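Local coordinates for uncharacterized peroxidase-related protein (Silicibacter sp., PDB 2PFX) that is of unknown function but, as a peroxidase-related member of the AhpD-like carboxymuconolactone decarboxylase family, may take part in thiol-based peroxide reduction, at residues P5-A10 / A179-A184; E74-V79 / V125-A130. All blocks are in the same frame, centred on the assembly; numbering follows the deposited sequence. Where two conformers were deposited one is given.

Overall arrangement
Contact 1 pairs the N-terminal segment 5-10, ahead of helix 21-34, with 179-184, the loop that follows helix 155-178. Contact 2 lies inside the chain loop closed by contact 1 and joins helix 70-84 to helix 121-136. Their centres are 25 Å apart on opposite sides of the chain's centre, and their nearest atoms remain about 12 Å apart. Helix 155-178 relates them: segment 179-184 begins just beyond its C-terminal end, whereas V164 and T165 within it pack on I76 of contact 2. The all-helical subunit is thus tied between its termini at a face shared with neighbouring subunits, while contact 2 belongs to its buried helical core.

Contact 1 of 2, residues P5-A10 / A179-A184; sequences PKEPTA and AMMPNA
P5 sets CB and CG against M181, a selenomethionine; in the conformer described, one of two, P5 CB approaches M181 CG to 3.7 Å. In that conformer the M181 chain, bent at chi2 and chi3, folds CE back beside P5 CG. One water donates hydrogen bonds to both K6 O and A179 O, 2.7 Å from K6 O, bridging the two loops. E7 passes M181 at about a right angle, CG against CB, and its extended chain carries OE1 to N39 and to a second water, 2.6 Å from E7 OE1, which is weakly linked to A184 N. A cis peptide leads into P8, whose carbonyl makes the direct hydrogen bond: M181 N to P8 O is 2.8 Å, nearly straight at 168°. M180 CA adds a CH...O contact of 3.3 Å to P8 O. T9 CG2 rests on the M180 chain, 4.0 Å from M180 CG, while T9 OG1 turns to the backbone of L11. A10 CB meets A179 CB at 3.7 Å, beside R145 of a second subunit; P5 and M181 face a third. A179, with positive phi, belongs to the Schellman motif ending helix 155-178, so the arrangement is an N-terminal arm anchored on a capped helix terminus at a subunit interface.

Contact 2 of 2, residues E74-V79 / V125-A130; sequences EMIAVV and VMLDFA
M75 O accepts the V79 N-H at 3.1 Å, an ordinary helical bond, and also borders the methyl L127 CD2, 3.7 Å from M75 O. No hydrogen bond crosses between the helices; the contact is apolar and wholly buried. L127 fills the space beside this turn: with CG anti to its carbonyl carbon (chi1 -60°), it sends CD2 over the I76 backbone, 3.8 Å from I76 CA, and sets both methyls against V79 CG2, with CD2 3.8 Å from V79 CG2. I76 meets the other helix with both arms. On one, CD1 lies against M126 CG at 4.1 Å, the two side chains meeting at about a right angle, and CG1 borders the bent selenomethionine end of M126; the other, CG2, touches A130 CB. Shortening I76 to an alanine removes both arms and is likely to leave M126 and A130 without their apolar partner, opening a gap toward V164 and T165 of helix 155-178. The segment axes approach to 9.5 Å at a crossing angle of -40°. On another face of helix 70-84, E74 OE1 hydrogen-bonds H93 ND1, resembling the Glu-His pairing near the CXXC motif of AhpD relatives and probably part of the corresponding site. The contact itself is an apolar helix-helix interface in the buried core of the all-alpha AhpD-like fold.

Contact 1 of 2, residues P5-A10 / A179-A184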
ATOM      1  N   PRO A   5       3.003  23.833  20.150  1.00 38.77           N
ATOM      2  CA  PRO A   5       2.813  24.116  18.720  1.00 16.88           C
ATOM      3  C   PRO A   5       2.298  25.535  18.492  1.00 21.20           C
ATOM      4  O   PRO A   5       1.470  26.045  19.241  1.00 28.43           O
ATOM      5  CB  PRO A   5       1.741  23.115  18.284  1.00 24.68           C
ATOM      6  CG  PRO A   5       1.810  22.014  19.284  1.00 24.38           C
ATOM      7  CD  PRO A   5       2.205  22.666  20.574  1.00 35.96           C
ATOM      8  N   LYS A   6       2.828  26.125  17.427  1.00 23.76           N
ATOM      9  CA  LYS A   6       2.304  27.388  16.940  1.00 20.37           C
ATOM     10  C   LYS A   6       0.860  27.172  16.455  1.00 19.71           C
ATOM     11  O   LYS A   6       0.527  26.141  15.878  1.00 20.16           O
ATOM     12  CB  LYS A   6       3.184  27.958  15.838  1.00 21.21           C
ATOM     13  CG  LYS A   6       3.543  29.426  15.980  1.00157.91           C
ATOM     14  CD  LYS A   6       3.048  30.248  14.799  1.00157.91           C
ATOM     15  CE  LYS A   6       3.815  29.982  13.518  1.00 46.00           C
ATOM     16  NZ  LYS A   6       4.545  31.159  12.958  1.00 54.83           N
ATOM     17  N   GLU A   7       0.064  28.194  16.726  1.00 19.43           N
ATOM     18  CA  GLU A   7      -1.277  28.401  16.249  1.00 15.11           C
ATOM     19  C   GLU A   7      -1.351  29.684  15.437  1.00 23.14           C
ATOM     20  O   GLU A   7      -0.587  30.622  15.643  1.00 22.18           O
ATOM     21  CB  GLU A   7      -2.267  28.434  17.407  1.00 20.07           C
ATOM     22  CG  GLU A   7      -2.296  27.173  18.223  1.00 26.18           C
ATOM     23  CD  GLU A   7      -3.356  27.112  19.297  1.00 44.53           C
ATOM     24  OE1 GLU A   7      -4.509  27.551  19.080  1.00 39.65           O
ATOM     25  OE2 GLU A   7      -3.039  26.609  20.405  1.00153.87           O
ATOM     26  N   PRO A   8      -2.269  29.732  14.480  1.00 15.26           N
ATOM     27  CA  PRO A   8      -3.095  28.566  14.150  1.00 17.41           C
ATOM     28  C   PRO A   8      -2.400  27.513  13.286  1.00 21.08           C
ATOM     29  O   PRO A   8      -2.881  26.370  13.310  1.00 18.37           O
ATOM     30  CB  PRO A   8      -4.239  29.199  13.367  1.00 12.84           C
ATOM     31  CG  PRO A   8      -3.692  30.449  12.786  1.00 26.09           C
ATOM     32  CD  PRO A   8      -2.600  30.936  13.711  1.00 18.28           C
ATOM     33  N   THR A   9      -1.326  27.829  12.573  1.00 14.65           N
ATOM     34  CA  THR A   9      -0.513  26.857  11.847  1.00  8.93           C
ATOM     35  C   THR A   9       0.964  27.061  12.198  1.00 10.63           C
ATOM     36  O   THR A   9       1.282  27.987  12.941  1.00 11.18           O
ATOM     37  CB  THR A   9      -0.655  26.943  10.321  1.00  9.86           C
ATOM     38  OG1 THR A   9      -0.003  28.117   9.830  1.00 14.46           O
ATOM     39  CG2 THR A   9      -2.122  27.102   9.919  1.00 14.17           C
ATOM     40  N   ALA A  10       1.819  26.221  11.647  1.00 12.53           N
ATOM     41  CA  ALA A  10       3.256  26.410  11.806  1.00 18.39           C
ATOM     42  C   ALA A  10       3.824  27.399  10.788  1.00 17.91           C
ATOM     43  O   ALA A  10       5.040  27.649  10.766  1.00 20.10           O
ATOM     44  CB  ALA A  10       3.998  25.079  11.685  1.00 12.83           C
ATOM     45  N   ALA A 179       0.561  22.034   9.613  1.00 10.35           N
ATOM     46  CA  ALA A 179       0.535  21.796  11.039  1.00  9.85           C
ATOM     47  C   ALA A 179      -0.493  22.695  11.709  1.00 12.01           C
ATOM     48  O   ALA A 179      -0.248  23.324  12.739  1.00 15.21           O
ATOM     49  CB  ALA A 179       1.920  21.983  11.629  1.00 19.07           C
HETATM   50  N   MSE A 180      -1.681  22.722  11.116  1.00 13.12           N
HETATM   51  CA  MSE A 180      -2.804  23.485  11.650  1.00 14.45           C
HETATM   52  C   MSE A 180      -3.292  22.880  12.954  1.00 11.96           C
HETATM   53  O   MSE A 180      -3.552  21.678  13.064  1.00 11.77           O
HETATM   54  CB  MSE A 180      -3.951  23.532  10.641  1.00  9.86           C
HETATM   55  CG  MSE A 180      -5.031  24.528  11.008  1.00 11.66           C
HETATM   56 SE   MSE A 180      -6.445  24.457   9.729  0.75 11.79          SE
HETATM   57  CE  MSE A 180      -5.480  25.330   8.322  1.00 15.57           C
HETATM   58  N   MSE A 181      -3.421  23.733  13.976  0.50 10.37           N
HETATM   59  CA  MSE A 181      -3.758  23.188  15.291  0.50  9.01           C
HETATM   60  C   MSE A 181      -5.193  23.436  15.684  0.50  8.42           C
HETATM   61  O   MSE A 181      -5.691  24.565  15.601  0.50 10.78           O
HETATM   62  CB  MSE A 181      -2.804  23.830  16.307  0.50 21.45           C
HETATM   63  CG  MSE A 181      -1.421  23.209  16.304  0.50 19.68           C
HETATM   64 SE   MSE A 181      -1.381  21.330  16.706  0.37 21.38          SE
HETATM   65  CE  MSE A 181      -1.945  21.631  18.538  0.50 13.30           C
ATOM     66  N   PRO A 182      -5.903  22.409  16.130  1.00 10.78           N
ATOM     67  CA  PRO A 182      -7.279  22.672  16.601  1.00 13.98           C
ATOM     68  C   PRO A 182      -7.350  23.413  17.932  1.00 12.21           C
ATOM     69  O   PRO A 182      -6.521  23.310  18.837  1.00 12.52           O
ATOM     70  CB  PRO A 182      -7.834  21.252  16.692  1.00 11.27           C
ATOM     71  CG  PRO A 182      -6.632  20.434  17.050  1.00 13.77           C
ATOM     72  CD  PRO A 182      -5.508  20.995  16.219  1.00 11.23           C
ATOM     73  N   ASN A 183      -8.403  24.236  18.065  1.00 10.29           N
ATOM     74  CA  ASN A 183      -8.652  25.012  19.261  1.00 12.58           C
ATOM     75  C   ASN A 183      -8.747  24.083  20.453  1.00 13.63           C
ATOM     76  O   ASN A 183      -9.425  23.064  20.454  1.00 10.84           O
ATOM     77  CB  ASN A 183      -9.953  25.824  19.177  1.00 11.22           C
ATOM     78  CG  ASN A 183     -10.015  26.761  17.992  1.00 14.93           C
ATOM     79  OD1 ASN A 183     -10.005  26.264  16.863  1.00 15.14           O
ATOM     80  ND2 ASN A 183     -10.082  28.069  18.241  1.00 14.49           N
ATOM     81  N   ALA A 184      -8.060  24.453  21.524  1.00 16.82           N
ATOM     82  CA  ALA A 184      -7.984  23.554  22.674  1.00 17.44           C
ATOM     83  C   ALA A 184      -9.356  23.240  23.246  1.00 11.30           C
ATOM     84  O   ALA A 184      -9.523  22.179  23.845  1.00 14.65           O
ATOM     85  CB  ALA A 184      -7.069  24.170  23.724  1.00 28.95           C
TER
HETATM   86  O   HOH W   1       1.543  24.066  14.506  1.00 13.22           O
HETATM   87  O   HOH W   2      -6.100  27.151  21.143  1.00 30.97           O

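Contact 2 of 2, residues E74-V79 / V125-A130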
ATOM      1  N   GLU A  74     -21.271  15.688   8.856  1.00  7.83           N
ATOM      2  CA  GLU A  74     -20.185  15.672   9.848  1.00 17.48           C
ATOM      3  C   GLU A  74     -19.612  14.267  10.004  1.00 20.62           C
ATOM      4  O   GLU A  74     -18.412  14.121  10.238  1.00 10.72           O
ATOM      5  CB  GLU A  74     -20.666  16.175  11.198  1.00 11.53           C
ATOM      6  CG  GLU A  74     -20.823  17.670  11.322  1.00 13.30           C
ATOM      7  CD  GLU A  74     -19.547  18.469  11.119  1.00 20.03           C
ATOM      8  OE1 GLU A  74     -18.461  17.866  10.999  1.00 12.41           O
ATOM      9  OE2 GLU A  74     -19.666  19.719  11.086  1.00 17.73           O
HETATM   10  N   MSE A  75     -20.454  13.246   9.885  1.00  8.84           N
HETATM   11  CA  MSE A  75     -19.974  11.868   9.969  1.00  6.42           C
HETATM   12  C   MSE A  75     -19.023  11.554   8.826  1.00  7.07           C
HETATM   13  O   MSE A  75     -18.004  10.887   8.963  1.00  8.51           O
HETATM   14  CB  MSE A  75     -21.195  10.927   9.992  1.00 10.61           C
HETATM   15  CG  MSE A  75     -21.964  11.013  11.302  1.00 11.04           C
HETATM   16 SE   MSE A  75     -23.636  10.025  11.130  0.75 13.85          SE
HETATM   17  CE  MSE A  75     -22.746   8.394  11.573  1.00 20.68           C
ATOM     18  N   ILE A  76     -19.345  12.052   7.643  1.00  8.27           N
ATOM     19  CA  ILE A  76     -18.510  11.849   6.483  1.00  7.72           C
ATOM     20  C   ILE A  76     -17.166  12.506   6.755  1.00  8.69           C
ATOM     21  O   ILE A  76     -16.103  11.944   6.528  1.00  8.13           O
ATOM     22  CB  ILE A  76     -19.137  12.435   5.211  1.00 10.53           C
ATOM     23  CG1 ILE A  76     -20.307  11.627   4.651  1.00  9.76           C
ATOM     24  CG2 ILE A  76     -18.107  12.611   4.107  1.00 13.60           C
ATOM     25  CD1 ILE A  76     -21.115  12.372   3.588  1.00 12.47           C
ATOM     26  N   ALA A  77     -17.272  13.725   7.287  1.00 10.10           N
ATOM     27  CA  ALA A  77     -16.041  14.475   7.544  1.00  7.37           C
ATOM     28  C   ALA A  77     -15.053  13.718   8.415  1.00  9.57           C
ATOM     29  O   ALA A  77     -13.848  13.674   8.165  1.00 10.44           O
ATOM     30  CB  ALA A  77     -16.404  15.796   8.207  1.00 11.02           C
ATOM     31  N   VAL A  78     -15.581  13.142   9.484  1.00 11.21           N
ATOM     32  CA  VAL A  78     -14.735  12.409  10.434  1.00 10.82           C
ATOM     33  C   VAL A  78     -14.171  11.134   9.860  1.00 10.06           C
ATOM     34  O   VAL A  78     -13.036  10.752  10.121  1.00 10.75           O
ATOM     35  CB  VAL A  78     -15.524  12.083  11.717  1.00  9.34           C
ATOM     36  CG1 VAL A  78     -14.685  11.234  12.670  1.00 14.54           C
ATOM     37  CG2 VAL A  78     -15.942  13.374  12.382  1.00  8.05           C
ATOM     38  N   VAL A  79     -14.963  10.416   9.071  1.00 12.95           N
ATOM     39  CA  VAL A  79     -14.436   9.191   8.461  1.00  6.76           C
ATOM     40  C   VAL A  79     -13.324   9.536   7.487  1.00  7.96           C
ATOM     41  O   VAL A  79     -12.240   8.922   7.479  1.00 10.89           O
ATOM     42  CB  VAL A  79     -15.585   8.416   7.805  1.00 10.47           C
ATOM     43  CG1 VAL A  79     -15.069   7.351   6.855  1.00 13.19           C
ATOM     44  CG2 VAL A  79     -16.469   7.824   8.895  1.00  8.84           C
ATOM     45  N   VAL A 125     -23.457   2.675   4.136  1.00 11.99           N
ATOM     46  CA  VAL A 125     -22.953   2.689   2.757  1.00 10.11           C
ATOM     47  C   VAL A 125     -22.498   4.086   2.352  1.00 10.15           C
ATOM     48  O   VAL A 125     -21.584   4.248   1.544  1.00  9.32           O
ATOM     49  CB  VAL A 125     -23.974   2.123   1.764  1.00 10.55           C
ATOM     50  CG1 VAL A 125     -24.308   0.686   2.208  1.00 10.42           C
ATOM     51  CG2 VAL A 125     -25.243   2.947   1.639  1.00 11.07           C
HETATM   52  N   MSE A 126     -23.116   5.106   2.926  1.00 11.54           N
HETATM   53  CA  MSE A 126     -22.668   6.479   2.750  1.00  9.09           C
HETATM   54  C   MSE A 126     -21.202   6.619   3.158  1.00  6.31           C
HETATM   55  O   MSE A 126     -20.361   7.150   2.421  1.00 10.52           O
HETATM   56  CB  MSE A 126     -23.575   7.388   3.554  1.00  9.70           C
HETATM   57  CG  MSE A 126     -23.221   8.866   3.458  1.00  9.84           C
HETATM   58 SE   MSE A 126     -24.233   9.907   4.706  0.75 12.51          SE
HETATM   59  CE  MSE A 126     -23.321   9.284   6.260  1.00 12.92           C
ATOM     60  N   LEU A 127     -20.879   6.110   4.334  1.00  9.45           N
ATOM     61  CA  LEU A 127     -19.493   6.146   4.799  1.00 11.09           C
ATOM     62  C   LEU A 127     -18.542   5.234   4.039  1.00  9.33           C
ATOM     63  O   LEU A 127     -17.374   5.575   3.841  1.00  8.95           O
ATOM     64  CB  LEU A 127     -19.429   5.850   6.303  1.00  7.68           C
ATOM     65  CG  LEU A 127     -20.202   6.831   7.185  1.00  8.72           C
ATOM     66  CD1 LEU A 127     -20.131   6.430   8.645  1.00 11.35           C
ATOM     67  CD2 LEU A 127     -19.706   8.271   7.016  1.00 11.23           C
ATOM     68  N   ASP A 128     -18.984   4.068   3.599  1.00 10.11           N
ATOM     69  CA  ASP A 128     -18.150   3.186   2.801  1.00  9.31           C
ATOM     70  C   ASP A 128     -17.753   3.828   1.469  1.00 14.35           C
ATOM     71  O   ASP A 128     -16.626   3.674   0.983  1.00 11.90           O
ATOM     72  CB  ASP A 128     -18.911   1.897   2.521  1.00 12.80           C
ATOM     73  CG  ASP A 128     -19.043   0.926   3.669  1.00 16.22           C
ATOM     74  OD1 ASP A 128     -18.349   1.077   4.697  1.00 12.72           O
ATOM     75  OD2 ASP A 128     -19.871  -0.000   3.502  1.00 14.08           O
ATOM     76  N   PHE A 129     -18.696   4.539   0.857  1.00  9.89           N
ATOM     77  CA  PHE A 129     -18.448   5.272  -0.384  1.00 11.75           C
ATOM     78  C   PHE A 129     -17.425   6.397  -0.170  1.00  6.62           C
ATOM     79  O   PHE A 129     -16.491   6.588  -0.942  1.00  8.19           O
ATOM     80  CB  PHE A 129     -19.786   5.811  -0.903  1.00  9.08           C
ATOM     81  CG  PHE A 129     -19.764   6.366  -2.326  1.00 14.84           C
ATOM     82  CD1 PHE A 129     -19.987   5.544  -3.423  1.00 14.50           C
ATOM     83  CD2 PHE A 129     -19.534   7.710  -2.574  1.00 13.12           C
ATOM     84  CE1 PHE A 129     -19.985   6.064  -4.702  1.00  9.60           C
ATOM     85  CE2 PHE A 129     -19.505   8.234  -3.847  1.00  8.38           C
ATOM     86  CZ  PHE A 129     -19.704   7.391  -4.921  1.00  9.52           C
ATOM     87  N   ALA A 130     -17.615   7.152   0.899  1.00  8.31           N
ATOM     88  CA  ALA A 130     -16.670   8.218   1.242  1.00  8.85           C
ATOM     89  C   ALA A 130     -15.283   7.630   1.439  1.00  5.85           C
ATOM     90  O   ALA A 130     -14.301   8.203   0.954  1.00  9.83           O
ATOM     91  CB  ALA A 130     -17.142   8.975   2.470  1.00 11.63           C
TER